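Local coordinates for protein sialidase B (Streptococcus pneumoniae serotype 4, PDB 4XJW) that cleaves terminal alpha-2,3-, alpha-2,6- and alpha-2,8-linked sialic acid from glycoconjugates, as a family 33 glycosidase and intramolecular trans-sialidase, at residues Ala81-Asn86 / Ile139-Gly144; Asp232-Ile237 / Asn278-Gly283; Asp262-Leu267 / Val381-Val386. The protein carries 1 engineered substitution. All coordinates share one frame; numbering follows the deposited sequence.

Interaction 1 comes first along the chain and closes before the others begin. It lies in the N-terminal sialidase domain, of concanavalin-like type, at the edge of a six-stranded antiparallel sheet. Its centre is about 41 Å from that of interaction 2 and about 43 Å from that of interaction 3. Interaction 2 holds the probable proton acceptor Asp232 on the propeller. Interaction 3 joins a propeller loop to strand 377-387, in a sheet inserted between propeller strands 301-308 and 420-426. These two have centres about 13 Å apart, and their segments alternate in sequence. Both use the long loop between strands 255-256 and 286-294. They touch through a weak hydrogen bond from Lys236 to the backbone of Tyr263.

Interaction 1 of 3, residues Ala81-Asn86 / Ile139-Gly144; sequences AQKGIN and ISNING
The amide groups of Gln82 and Asn143 meet with their planes 67° apart, so neither lies flat on the other. Asn143 ND2 donates to Gln82 OE1 at 3.1 Å. The oxygen lies in the amide plane of Asn143, and the N-H points almost straight at it. Seen from Gln82, however, the donor sits above the carbonyl plane and not on a lone pair. Asn143 CB flanks the same oxygen, 3.7 Å from Gln82 OE1. Asn62 ND2 is a second donor to Gln82 OE1, which is therefore gripped by two side-chain amides.

The second link is made by Lys83. Its chain runs out extended and then turns at the last torsion (chi4 56°). This brings NZ to the backbone, and Lys83 NZ donates to Asn141 O at 3.0 Å, nearly in line with the carbonyl. Just before it, Lys83 CE lies 3.9 Å from Asn141 ND2, the two side chains crossing at about a right angle.

Residues 81-84 form the turn of the hairpin between strands 74-80 and 85-91. Gly84 and Ile85 both face Asp80, a G1 beta bulge, with Gly84 at positive phi. Asp80, outside both segments, also ties the turn to the loop 139-144. Asp80 OD2 pairs with Lys83 NZ in a salt bridge and accepts a hydrogen bond from Asn143 N. The ammonium group thus meets both a carboxylate and a carbonyl oxygen, which probably favours its charge. The loop leads into strand 147-150 of the same sheet, and Asn143 O receives the side-chain amides of Asn54 and Asn62.

Interaction 2 of 3, residues Asp232-Ile237 / Asn278-Gly283; sequences DSKSKI and NSQISG
Lys234 starts with CG between its backbone N and carbonyl carbon (chi1 59°) and then runs fully extended past Gln280 to Ser282. Gln280 has CG opposite its backbone N (chi1 -176°), and its straight chain crosses that of Lys234 at about a right angle. Lys234 CG packs 3.7 Å from Gln280 CD. At the end of the lysine, Lys234 NZ makes a weak hydrogen bond to Ser282 OG at 2.9 Å. That hydroxyl gives its own proton to Gln280 O, which leaves its oxygen to face the ammonium group.

Gln280 NE2 reaches toward the other backbone. It makes weak, bent bonds to Lys234 O at 2.8 Å and to Asp232 O at 3.2 Å. A water that accepts from Gln280 NE2 donates to Ser233 O, so the amide spans the cis peptide bond before Lys234.

Residues 232-236 lie in the loop that joins strands 219-226 and 237-244 of a four-stranded propeller blade. Asp232 is probably the proton acceptor, as in related sialidases. Its CB is directed away from 278-283, and its carboxylate forms a salt bridge with Arg226. The Asp232 side chain is about 4 Å from that of Arg207, which probably binds substrate.

Further along, Ser235 CA makes a C-H...O contact with Ile281 O at 3.4 Å. A second water bridges Ser235 OG and Ile281 N. Ile281 CD1 rests 4.1 Å from Lys236 CB.

Interaction 3 of 3, residues Asp262-Leu267 / Val381-Val386; sequences DYEEQL and VEQYSV
Segment 262-267 runs roughly parallel to strand 381-386 and is joined to it by a single parallel bridge, Tyr263 with Tyr384: Tyr384 N donates to Asp262 O and Glu264 N to Tyr384 O, both at 2.9 Å. The two tyrosine side chains lie beside this bridge. Tyr384 CB sits over the centre of the Tyr263 ring, 3.4 Å from its centroid, in a CH-pi contact. The rings are tilted by only 17°, but they are slid apart and barely overlap. Tyr263 OH therefore reaches over the rim of the Tyr384 ring. Val386 CG1 packs at the edge of the Tyr263 ring, near its plane, 3.9 Å from Tyr263 CE2. Tyr263 OH also bonds to Glu395 and Tyr384 OH to Asp410, and the Tyr384 ring stacks with His397.

Past the bridge, side chains take over. Gln266 CG lies opposite its carbonyl carbon (chi1 -79°), and the chain extends to the backbone of Val386. Val386 N donates to Gln266 OE1 at 2.7 Å, and Gln266 NE2 donates to Val386 O at 2.8 Å. Each donor lies in the carbonyl plane on a lone pair, and the pair of bonds fixes the rotation of the amide. Ser385 OG donates to Glu264 OE1 at 2.6 Å, on the anti side and 29° out of the carboxylate plane. Asn398 also bonds to Ser385 OG. Gln383 OE1 lies 3.5 Å from Glu264 CB, with amide and carboxylate planes nearly parallel.

Strand 377-387 belongs to the sheet inserted between propeller strands 301-308 and 420-426. The bridge and the Gln266 and Glu264 bonds join this insertion to the propeller loop 262-267, an insertion as in related sialidases such as NanA.

Interaction 1 of 3, residues Ala81-Asn86 / Ile139-Gly144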
ATOM      1  N   ALA A  81      28.034  20.750  19.057  1.00 18.53           N
ATOM      2  CA  ALA A  81      29.176  19.979  19.536  1.00 20.64           C
ATOM      3  C   ALA A  81      29.460  20.231  21.009  1.00 26.25           C
ATOM      4  O   ALA A  81      29.941  19.348  21.714  1.00 26.97           O
ATOM      5  CB  ALA A  81      30.402  20.284  18.709  1.00 17.68           C
ATOM      6  N   GLN A  82      29.173  21.444  21.467  1.00 23.14           N
ATOM      7  CA  GLN A  82      29.438  21.807  22.855  1.00 25.58           C
ATOM      8  C   GLN A  82      28.408  21.202  23.806  1.00 29.06           C
ATOM      9  O   GLN A  82      28.676  21.028  24.994  1.00 28.94           O
ATOM     10  CB  GLN A  82      29.493  23.326  23.022  1.00 26.74           C
ATOM     11  CG  GLN A  82      30.778  23.960  22.484  1.00 28.18           C
ATOM     12  CD  GLN A  82      30.809  24.045  20.965  1.00 25.75           C
ATOM     13  OE1 GLN A  82      29.933  24.650  20.350  1.00 25.55           O
ATOM     14  NE2 GLN A  82      31.818  23.443  20.358  1.00 21.78           N
ATOM     15  N   LYS A  83      27.223  20.894  23.282  1.00 23.85           N
ATOM     16  CA  LYS A  83      26.206  20.200  24.063  1.00 23.53           C
ATOM     17  C   LYS A  83      26.301  18.688  23.855  1.00 20.37           C
ATOM     18  O   LYS A  83      25.653  17.913  24.562  1.00 25.25           O
ATOM     19  CB  LYS A  83      24.804  20.697  23.699  1.00 20.32           C
ATOM     20  CG  LYS A  83      24.565  22.189  23.949  1.00 24.58           C
ATOM     21  CD  LYS A  83      23.198  22.632  23.413  1.00 23.66           C
ATOM     22  CE  LYS A  83      22.931  24.116  23.661  1.00 31.27           C
ATOM     23  NZ  LYS A  83      23.986  25.015  23.088  1.00 28.43           N
ATOM     24  N   GLY A  84      27.122  18.269  22.895  1.00 20.63           N
ATOM     25  CA  GLY A  84      27.270  16.859  22.580  1.00 20.37           C
ATOM     26  C   GLY A  84      26.015  16.256  21.974  1.00 21.49           C
ATOM     27  O   GLY A  84      25.709  15.078  22.184  1.00 25.03           O
ATOM     28  N   ILE A  85      25.281  17.072  21.225  1.00 21.04           N
ATOM     29  CA  ILE A  85      24.029  16.639  20.616  1.00 19.81           C
ATOM     30  C   ILE A  85      24.168  16.560  19.104  1.00 20.14           C
ATOM     31  O   ILE A  85      24.620  17.511  18.457  1.00 19.51           O
ATOM     32  CB  ILE A  85      22.880  17.597  20.963  1.00 19.15           C
ATOM     33  CG1 ILE A  85      22.530  17.495  22.446  1.00 19.98           C
ATOM     34  CG2 ILE A  85      21.634  17.279  20.112  1.00 18.48           C
ATOM     35  CD1 ILE A  85      21.594  18.577  22.945  1.00 23.49           C
ATOM     36  N   ASN A  86      23.779  15.423  18.541  1.00 17.91           N
ATOM     37  CA  ASN A  86      23.767  15.263  17.096  1.00 19.08           C
ATOM     38  C   ASN A  86      22.555  14.469  16.652  1.00 19.49           C
ATOM     39  O   ASN A  86      22.602  13.244  16.550  1.00 22.26           O
ATOM     40  CB  ASN A  86      25.041  14.591  16.608  1.00 19.13           C
ATOM     41  CG  ASN A  86      26.263  15.449  16.829  1.00 24.94           C
ATOM     42  OD1 ASN A  86      26.510  16.387  16.075  1.00 20.63           O
ATOM     43  ND2 ASN A  86      27.031  15.140  17.869  1.00 25.60           N
ATOM     44  N   ILE A 139      16.427  25.008  18.169  1.00 19.22           N
ATOM     45  CA  ILE A 139      17.200  25.359  16.983  1.00 20.70           C
ATOM     46  C   ILE A 139      17.810  26.753  17.129  1.00 22.96           C
ATOM     47  O   ILE A 139      18.839  27.054  16.532  1.00 31.00           O
ATOM     48  CB  ILE A 139      16.382  25.248  15.663  1.00 22.02           C
ATOM     49  CG1 ILE A 139      15.246  26.268  15.637  1.00 20.47           C
ATOM     50  CG2 ILE A 139      15.846  23.841  15.471  1.00 18.53           C
ATOM     51  CD1 ILE A 139      14.486  26.309  14.315  1.00 25.51           C
ATOM     52  N   SER A 140      17.189  27.587  17.957  1.00 22.99           N
ATOM     53  CA  SER A 140      17.687  28.932  18.216  1.00 25.53           C
ATOM     54  C   SER A 140      18.810  28.958  19.251  1.00 24.35           C
ATOM     55  O   SER A 140      19.421  30.000  19.482  1.00 27.57           O
ATOM     56  CB  SER A 140      16.545  29.804  18.726  1.00 27.41           C
ATOM     57  OG  SER A 140      16.044  29.271  19.940  1.00 28.81           O
ATOM     58  N   ASN A 141      19.077  27.827  19.893  1.00 23.33           N
ATOM     59  CA  ASN A 141      20.073  27.825  20.956  1.00 24.76           C
ATOM     60  C   ASN A 141      21.313  27.007  20.619  1.00 23.75           C
ATOM     61  O   ASN A 141      22.084  26.631  21.504  1.00 25.35           O
ATOM     62  CB  ASN A 141      19.465  27.368  22.284  1.00 24.86           C
ATOM     63  CG  ASN A 141      20.298  27.797  23.484  1.00 36.24           C
ATOM     64  OD1 ASN A 141      20.849  28.901  23.509  1.00 36.16           O
ATOM     65  ND2 ASN A 141      20.403  26.921  24.475  1.00 35.93           N
ATOM     66  N   ILE A 142      21.514  26.731  19.335  1.00 20.18           N
ATOM     67  CA  ILE A 142      22.763  26.113  18.912  1.00 20.47           C
ATOM     68  C   ILE A 142      23.902  27.118  19.138  1.00 21.08           C
ATOM     69  O   ILE A 142      23.814  28.274  18.721  1.00 18.26           O
ATOM     70  CB  ILE A 142      22.696  25.626  17.453  1.00 21.63           C
ATOM     71  CG1 ILE A 142      21.711  24.460  17.337  1.00 22.10           C
ATOM     72  CG2 ILE A 142      24.064  25.213  16.951  1.00 20.84           C
ATOM     73  CD1 ILE A 142      21.237  24.185  15.922  1.00 22.36           C
ATOM     74  N   ASN A 143      24.946  26.682  19.836  1.00 23.22           N
ATOM     75  CA  ASN A 143      26.016  27.589  20.250  1.00 21.19           C
ATOM     76  C   ASN A 143      26.663  28.327  19.087  1.00 20.49           C
ATOM     77  O   ASN A 143      27.181  27.707  18.159  1.00 18.91           O
ATOM     78  CB  ASN A 143      27.083  26.835  21.042  1.00 20.57           C
ATOM     79  CG  ASN A 143      28.105  27.771  21.675  1.00 23.60           C
ATOM     80  OD1 ASN A 143      27.761  28.866  22.132  1.00 29.12           O
ATOM     81  ND2 ASN A 143      29.364  27.353  21.689  1.00 25.60           N
ATOM     82  N   GLY A 144      26.605  29.653  19.132  1.00 19.43           N
ATOM     83  CA  GLY A 144      27.291  30.470  18.146  1.00 20.77           C
ATOM     84  C   GLY A 144      26.652  30.596  16.775  1.00 24.55           C
ATOM     85  O   GLY A 144      27.324  30.987  15.825  1.00 21.82           O
TER

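Interaction 2 of 3, residues Asp232-Ile237 / Asn278-Gly283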
ATOM      1  N   ASP A 232       4.202  -8.225   4.640  1.00 10.63           N
ATOM      2  CA  ASP A 232       3.235  -9.215   4.189  1.00  9.77           C
ATOM      3  C   ASP A 232       2.946 -10.184   5.340  1.00 11.37           C
ATOM      4  O   ASP A 232       3.700 -10.239   6.319  1.00 13.09           O
ATOM      5  CB  ASP A 232       3.775 -10.069   3.033  1.00 12.20           C
ATOM      6  CG  ASP A 232       4.067  -9.283   1.766  1.00 16.77           C
ATOM      7  OD1 ASP A 232       3.764  -8.083   1.688  1.00 15.14           O
ATOM      8  OD2 ASP A 232       4.640  -9.903   0.834  1.00 23.45           O
ATOM      9  N   SER A 233       1.895 -10.981   5.200  1.00 11.00           N
ATOM     10  CA  SER A 233       1.626 -12.089   6.119  1.00 10.09           C
ATOM     11  C   SER A 233       2.880 -12.966   6.278  1.00 12.12           C
ATOM     12  O   SER A 233       3.625 -13.111   5.312  1.00 13.36           O
ATOM     13  CB  SER A 233       0.473 -12.932   5.586  1.00  9.80           C
ATOM     14  OG  SER A 233      -0.698 -12.145   5.439  1.00 12.33           O
ATOM     15  N   LYS A 234       3.137 -13.555   7.457  1.00 13.55           N
ATOM     16  CA  LYS A 234       2.283 -13.501   8.643  1.00 12.78           C
ATOM     17  C   LYS A 234       2.253 -12.094   9.246  1.00 12.57           C
ATOM     18  O   LYS A 234       3.276 -11.414   9.330  1.00 13.06           O
ATOM     19  CB  LYS A 234       2.805 -14.505   9.689  1.00 14.11           C
ATOM     20  CG  LYS A 234       4.245 -14.237  10.130  1.00 15.48           C
ATOM     21  CD  LYS A 234       4.813 -15.330  11.034  1.00 16.67           C
ATOM     22  CE  LYS A 234       6.252 -14.989  11.411  1.00 22.96           C
ATOM     23  NZ  LYS A 234       6.776 -15.767  12.569  1.00 36.26           N
ATOM     24  N   SER A 235       1.062 -11.656   9.630  1.00 10.76           N
ATOM     25  CA  SER A 235       0.895 -10.366  10.283  1.00 11.85           C
ATOM     26  C   SER A 235      -0.546 -10.266  10.766  1.00  8.75           C
ATOM     27  O   SER A 235      -1.283 -11.259  10.751  1.00 10.83           O
ATOM     28  CB  SER A 235       1.177  -9.236   9.294  1.00 11.40           C
ATOM     29  OG  SER A 235       1.329  -7.998   9.962  1.00 10.54           O
ATOM     30  N   LYS A 236      -0.953  -9.072  11.191  1.00  8.74           N
ATOM     31  CA  LYS A 236      -2.377  -8.757  11.260  1.00  9.41           C
ATOM     32  C   LYS A 236      -2.672  -7.818  10.104  1.00  9.51           C
ATOM     33  O   LYS A 236      -2.104  -6.715  10.001  1.00  8.94           O
ATOM     34  CB  LYS A 236      -2.810  -8.107  12.578  1.00 11.44           C
ATOM     35  CG  LYS A 236      -4.316  -7.804  12.553  1.00 12.12           C
ATOM     36  CD  LYS A 236      -4.816  -7.038  13.775  1.00 13.34           C
ATOM     37  CE  LYS A 236      -6.283  -6.653  13.569  1.00 11.73           C
ATOM     38  NZ  LYS A 236      -7.153  -7.845  13.309  1.00 15.44           N
ATOM     39  N   ILE A 237      -3.534  -8.283   9.209  1.00  8.58           N
ATOM     40  CA  ILE A 237      -3.985  -7.481   8.082  1.00 10.39           C
ATOM     41  C   ILE A 237      -5.466  -7.747   7.857  1.00 10.31           C
ATOM     42  O   ILE A 237      -5.891  -8.903   7.907  1.00  9.80           O
ATOM     43  CB  ILE A 237      -3.230  -7.856   6.786  1.00 10.87           C
ATOM     44  CG1 ILE A 237      -1.716  -7.765   6.978  1.00 11.63           C
ATOM     45  CG2 ILE A 237      -3.728  -6.994   5.613  1.00 10.75           C
ATOM     46  CD1 ILE A 237      -0.911  -8.425   5.851  1.00 10.10           C
ATOM     47  N   ASN A 278      12.404  -5.714  11.226  1.00 10.37           N
ATOM     48  CA  ASN A 278      11.823  -6.992  10.800  1.00 10.47           C
ATOM     49  C   ASN A 278      10.890  -7.655  11.807  1.00  9.69           C
ATOM     50  O   ASN A 278      10.372  -8.761  11.551  1.00 12.37           O
ATOM     51  CB  ASN A 278      12.906  -7.984  10.366  1.00  9.37           C
ATOM     52  CG  ASN A 278      13.531  -7.614   9.051  1.00 16.43           C
ATOM     53  OD1 ASN A 278      12.931  -6.901   8.243  1.00 18.40           O
ATOM     54  ND2 ASN A 278      14.747  -8.099   8.819  1.00 13.98           N
ATOM     55  N   SER A 279      10.659  -6.983  12.934  1.00  9.80           N
ATOM     56  CA  SER A 279       9.651  -7.438  13.881  1.00 11.26           C
ATOM     57  C   SER A 279       8.345  -7.651  13.138  1.00  9.79           C
ATOM     58  O   SER A 279       7.935  -6.812  12.315  1.00 12.90           O
ATOM     59  CB  SER A 279       9.435  -6.433  15.010  1.00 12.73           C
ATOM     60  OG  SER A 279      10.618  -6.293  15.786  1.00 13.64           O
ATOM     61  N   GLN A 280       7.697  -8.770  13.421  1.00 12.09           N
ATOM     62  CA  GLN A 280       6.545  -9.187  12.644  1.00 11.60           C
ATOM     63  C   GLN A 280       5.538  -9.876  13.550  1.00 13.88           C
ATOM     64  O   GLN A 280       5.901 -10.780  14.292  1.00 15.17           O
ATOM     65  CB  GLN A 280       7.029 -10.141  11.553  1.00 13.67           C
ATOM     66  CG  GLN A 280       5.978 -10.605  10.588  1.00 15.30           C
ATOM     67  CD  GLN A 280       6.570 -11.399   9.438  1.00 15.56           C
ATOM     68  OE1 GLN A 280       7.619 -12.030   9.585  1.00 20.76           O
ATOM     69  NE2 GLN A 280       5.914 -11.353   8.278  1.00 14.14           N
ATOM     70  N   ILE A 281       4.281  -9.437  13.508  1.00  9.88           N
ATOM     71  CA  ILE A 281       3.232 -10.053  14.304  1.00 12.99           C
ATOM     72  C   ILE A 281       3.103 -11.501  13.853  1.00 14.83           C
ATOM     73  O   ILE A 281       2.863 -11.776  12.681  1.00 12.51           O
ATOM     74  CB  ILE A 281       1.878  -9.342  14.138  1.00 10.51           C
ATOM     75  CG1 ILE A 281       1.976  -7.872  14.558  1.00 11.68           C
ATOM     76  CG2 ILE A 281       0.799 -10.084  14.951  1.00 12.04           C
ATOM     77  CD1 ILE A 281       0.648  -7.088  14.477  1.00 11.82           C
ATOM     78  N   SER A 282       3.286 -12.428  14.783  1.00 11.62           N
ATOM     79  CA  SER A 282       3.491 -13.818  14.405  1.00 14.13           C
ATOM     80  C   SER A 282       2.418 -14.800  14.855  1.00 13.18           C
ATOM     81  O   SER A 282       2.492 -15.980  14.517  1.00 15.59           O
ATOM     82  CB  SER A 282       4.867 -14.292  14.875  1.00 17.26           C
ATOM     83  OG  SER A 282       5.898 -13.558  14.247  1.00 18.29           O
ATOM     84  N   GLY A 283       1.419 -14.323  15.596  1.00 12.37           N
ATOM     85  CA  GLY A 283       0.349 -15.190  16.057  1.00 14.47           C
ATOM     86  C   GLY A 283      -1.043 -14.839  15.552  1.00 12.59           C
ATOM     87  O   GLY A 283      -2.030 -15.412  16.017  1.00 13.92           O
TER
HETATM   88  O   HOH W   1       6.466 -12.916   5.697  1.00 27.67           O
HETATM   89  O   HOH W   2       3.790  -7.595  11.279  1.00 12.90           O

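Interaction 3 of 3, residues Asp262-Leu267 / Val381-Val386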
ATOM      1  N   ASP A 262      -8.930 -11.926  16.331  1.00 15.04           N
ATOM      2  CA  ASP A 262      -8.016 -12.584  17.251  1.00 14.09           C
ATOM      3  C   ASP A 262      -6.971 -11.613  17.818  1.00 12.93           C
ATOM      4  O   ASP A 262      -6.502 -11.790  18.945  1.00 15.20           O
ATOM      5  CB  ASP A 262      -7.356 -13.822  16.614  1.00 12.75           C
ATOM      6  CG  ASP A 262      -6.763 -13.562  15.224  1.00 13.51           C
ATOM      7  OD1 ASP A 262      -7.368 -12.816  14.419  1.00 15.87           O
ATOM      8  OD2 ASP A 262      -5.704 -14.159  14.922  1.00 15.48           O
ATOM      9  N   TYR A 263      -6.614 -10.596  17.037  1.00 12.77           N
ATOM     10  CA  TYR A 263      -5.783  -9.499  17.518  1.00 15.72           C
ATOM     11  C   TYR A 263      -6.529  -8.173  17.421  1.00 12.24           C
ATOM     12  O   TYR A 263      -7.313  -7.963  16.489  1.00 14.22           O
ATOM     13  CB  TYR A 263      -4.488  -9.422  16.715  1.00 12.06           C
ATOM     14  CG  TYR A 263      -3.420 -10.379  17.181  1.00 12.72           C
ATOM     15  CD1 TYR A 263      -3.640 -11.754  17.167  1.00 13.93           C
ATOM     16  CD2 TYR A 263      -2.201  -9.914  17.633  1.00 12.03           C
ATOM     17  CE1 TYR A 263      -2.668 -12.648  17.586  1.00 14.16           C
ATOM     18  CE2 TYR A 263      -1.199 -10.806  18.054  1.00 13.01           C
ATOM     19  CZ  TYR A 263      -1.452 -12.169  18.030  1.00 15.13           C
ATOM     20  OH  TYR A 263      -0.492 -13.062  18.456  1.00 15.34           O
ATOM     21  N   GLU A 264      -6.289  -7.295  18.398  1.00 14.06           N
ATOM     22  CA  GLU A 264      -6.876  -5.954  18.425  1.00 16.15           C
ATOM     23  C   GLU A 264      -6.448  -5.120  17.211  1.00 16.12           C
ATOM     24  O   GLU A 264      -5.328  -5.245  16.727  1.00 15.43           O
ATOM     25  CB  GLU A 264      -6.475  -5.242  19.727  1.00 15.29           C
ATOM     26  CG  GLU A 264      -7.005  -3.811  19.887  1.00 17.33           C
ATOM     27  CD  GLU A 264      -6.321  -3.030  21.008  1.00 20.56           C
ATOM     28  OE1 GLU A 264      -5.290  -3.490  21.540  1.00 22.23           O
ATOM     29  OE2 GLU A 264      -6.821  -1.942  21.356  1.00 23.43           O
ATOM     30  N   GLU A 265      -7.346  -4.270  16.722  1.00 17.97           N
ATOM     31  CA  GLU A 265      -6.983  -3.301  15.696  1.00 14.64           C
ATOM     32  C   GLU A 265      -6.241  -2.144  16.359  1.00 16.18           C
ATOM     33  O   GLU A 265      -6.868  -1.256  16.954  1.00 18.96           O
ATOM     34  CB  GLU A 265      -8.239  -2.795  14.980  1.00 15.41           C
ATOM     35  CG  GLU A 265      -8.989  -3.876  14.201  1.00 19.44           C
ATOM     36  CD  GLU A 265     -10.503  -3.682  14.252  1.00 25.94           C
ATOM     37  OE1 GLU A 265     -10.957  -2.598  14.688  1.00 30.44           O
ATOM     38  OE2 GLU A 265     -11.232  -4.612  13.861  1.00 25.46           O
ATOM     39  N   GLN A 266      -4.913  -2.160  16.277  1.00 15.93           N
ATOM     40  CA  GLN A 266      -4.089  -1.161  16.946  1.00 13.94           C
ATOM     41  C   GLN A 266      -3.349  -0.290  15.954  1.00 15.69           C
ATOM     42  O   GLN A 266      -2.746  -0.799  15.006  1.00 13.77           O
ATOM     43  CB  GLN A 266      -3.026  -1.839  17.807  1.00 15.35           C
ATOM     44  CG  GLN A 266      -3.491  -2.368  19.132  1.00 20.11           C
ATOM     45  CD  GLN A 266      -2.399  -3.164  19.808  1.00 16.63           C
ATOM     46  OE1 GLN A 266      -2.312  -4.373  19.634  1.00 16.61           O
ATOM     47  NE2 GLN A 266      -1.548  -2.484  20.570  1.00 24.87           N
ATOM     48  N   LEU A 267      -3.371   1.012  16.209  1.00 13.40           N
ATOM     49  CA  LEU A 267      -2.589   1.980  15.457  1.00 12.00           C
ATOM     50  C   LEU A 267      -1.208   2.022  16.116  1.00 17.31           C
ATOM     51  O   LEU A 267      -1.026   2.660  17.153  1.00 18.81           O
ATOM     52  CB  LEU A 267      -3.290   3.348  15.506  1.00 15.55           C
ATOM     53  CG  LEU A 267      -2.960   4.432  14.484  1.00 17.73           C
ATOM     54  CD1 LEU A 267      -3.378   4.007  13.101  1.00 15.36           C
ATOM     55  CD2 LEU A 267      -3.648   5.753  14.855  1.00 18.42           C
ATOM     56  N   VAL A 381     -12.278 -17.141  22.551  1.00 16.98           N
ATOM     57  CA  VAL A 381     -10.866 -17.087  22.916  1.00 20.75           C
ATOM     58  C   VAL A 381     -10.568 -15.700  23.479  1.00 17.73           C
ATOM     59  O   VAL A 381     -11.402 -14.790  23.363  1.00 18.89           O
ATOM     60  CB  VAL A 381      -9.959 -17.341  21.701  1.00 18.59           C
ATOM     61  CG1 VAL A 381     -10.265 -18.704  21.092  1.00 20.35           C
ATOM     62  CG2 VAL A 381     -10.138 -16.243  20.665  1.00 20.76           C
ATOM     63  N   GLU A 382      -9.394 -15.542  24.085  1.00 16.30           N
ATOM     64  CA  GLU A 382      -8.956 -14.231  24.563  1.00 13.73           C
ATOM     65  C   GLU A 382      -8.139 -13.545  23.475  1.00 16.13           C
ATOM     66  O   GLU A 382      -7.256 -14.154  22.868  1.00 15.33           O
ATOM     67  CB  GLU A 382      -8.136 -14.355  25.847  1.00 19.52           C
ATOM     68  CG  GLU A 382      -7.817 -13.014  26.504  1.00 17.78           C
ATOM     69  CD  GLU A 382      -7.069 -13.175  27.817  1.00 23.44           C
ATOM     70  OE1 GLU A 382      -6.870 -14.331  28.246  1.00 27.03           O
ATOM     71  OE2 GLU A 382      -6.671 -12.147  28.401  1.00 21.27           O
ATOM     72  N   GLN A 383      -8.465 -12.281  23.219  1.00 13.98           N
ATOM     73  CA  GLN A 383      -7.801 -11.490  22.183  1.00 13.13           C
ATOM     74  C   GLN A 383      -6.361 -11.120  22.575  1.00 14.28           C
ATOM     75  O   GLN A 383      -6.026 -11.057  23.762  1.00 16.20           O
ATOM     76  CB  GLN A 383      -8.632 -10.233  21.910  1.00 15.74           C
ATOM     77  CG  GLN A 383      -8.219  -9.431  20.669  1.00 15.71           C
ATOM     78  CD  GLN A 383      -9.032  -8.157  20.502  1.00 18.70           C
ATOM     79  OE1 GLN A 383      -8.896  -7.216  21.283  1.00 17.90           O
ATOM     80  NE2 GLN A 383      -9.882  -8.124  19.482  1.00 16.15           N
ATOM     81  N   TYR A 384      -5.511 -10.896  21.571  1.00 12.92           N
ATOM     82  CA  TYR A 384      -4.146 -10.428  21.788  1.00 16.80           C
ATOM     83  C   TYR A 384      -3.993  -8.963  21.407  1.00 14.93           C
ATOM     84  O   TYR A 384      -4.709  -8.460  20.538  1.00 15.80           O
ATOM     85  CB  TYR A 384      -3.161 -11.217  20.932  1.00 13.74           C
ATOM     86  CG  TYR A 384      -2.990 -12.672  21.305  1.00 15.13           C
ATOM     87  CD1 TYR A 384      -3.837 -13.645  20.785  1.00 14.76           C
ATOM     88  CD2 TYR A 384      -1.957 -13.079  22.144  1.00 16.27           C
ATOM     89  CE1 TYR A 384      -3.671 -14.984  21.105  1.00 17.47           C
ATOM     90  CE2 TYR A 384      -1.787 -14.411  22.467  1.00 15.49           C
ATOM     91  CZ  TYR A 384      -2.642 -15.358  21.946  1.00 18.80           C
ATOM     92  OH  TYR A 384      -2.473 -16.690  22.268  1.00 22.04           O
ATOM     93  N   SER A 385      -3.034  -8.301  22.046  1.00 14.19           N
ATOM     94  CA  SER A 385      -2.590  -6.968  21.658  1.00 13.80           C
ATOM     95  C   SER A 385      -1.074  -7.026  21.509  1.00 16.41           C
ATOM     96  O   SER A 385      -0.436  -7.935  22.034  1.00 17.93           O
ATOM     97  CB  SER A 385      -2.961  -5.946  22.724  1.00 16.47           C
ATOM     98  OG  SER A 385      -4.341  -5.621  22.689  1.00 17.38           O
ATOM     99  N   VAL A 386      -0.493  -6.061  20.804  1.00 15.18           N
ATOM    100  CA  VAL A 386       0.958  -6.017  20.640  1.00 14.53           C
ATOM    101  C   VAL A 386       1.567  -4.739  21.209  1.00 16.21           C
ATOM    102  O   VAL A 386       0.922  -3.700  21.248  1.00 15.99           O
ATOM    103  CB  VAL A 386       1.380  -6.198  19.166  1.00 15.99           C
ATOM    104  CG1 VAL A 386       0.778  -7.454  18.598  1.00 14.55           C
ATOM    105  CG2 VAL A 386       0.994  -4.985  18.334  1.00 16.88           C
TER
HETATM  106  O   HOH W   3      -7.089 -14.522  20.032  1.00 14.31           O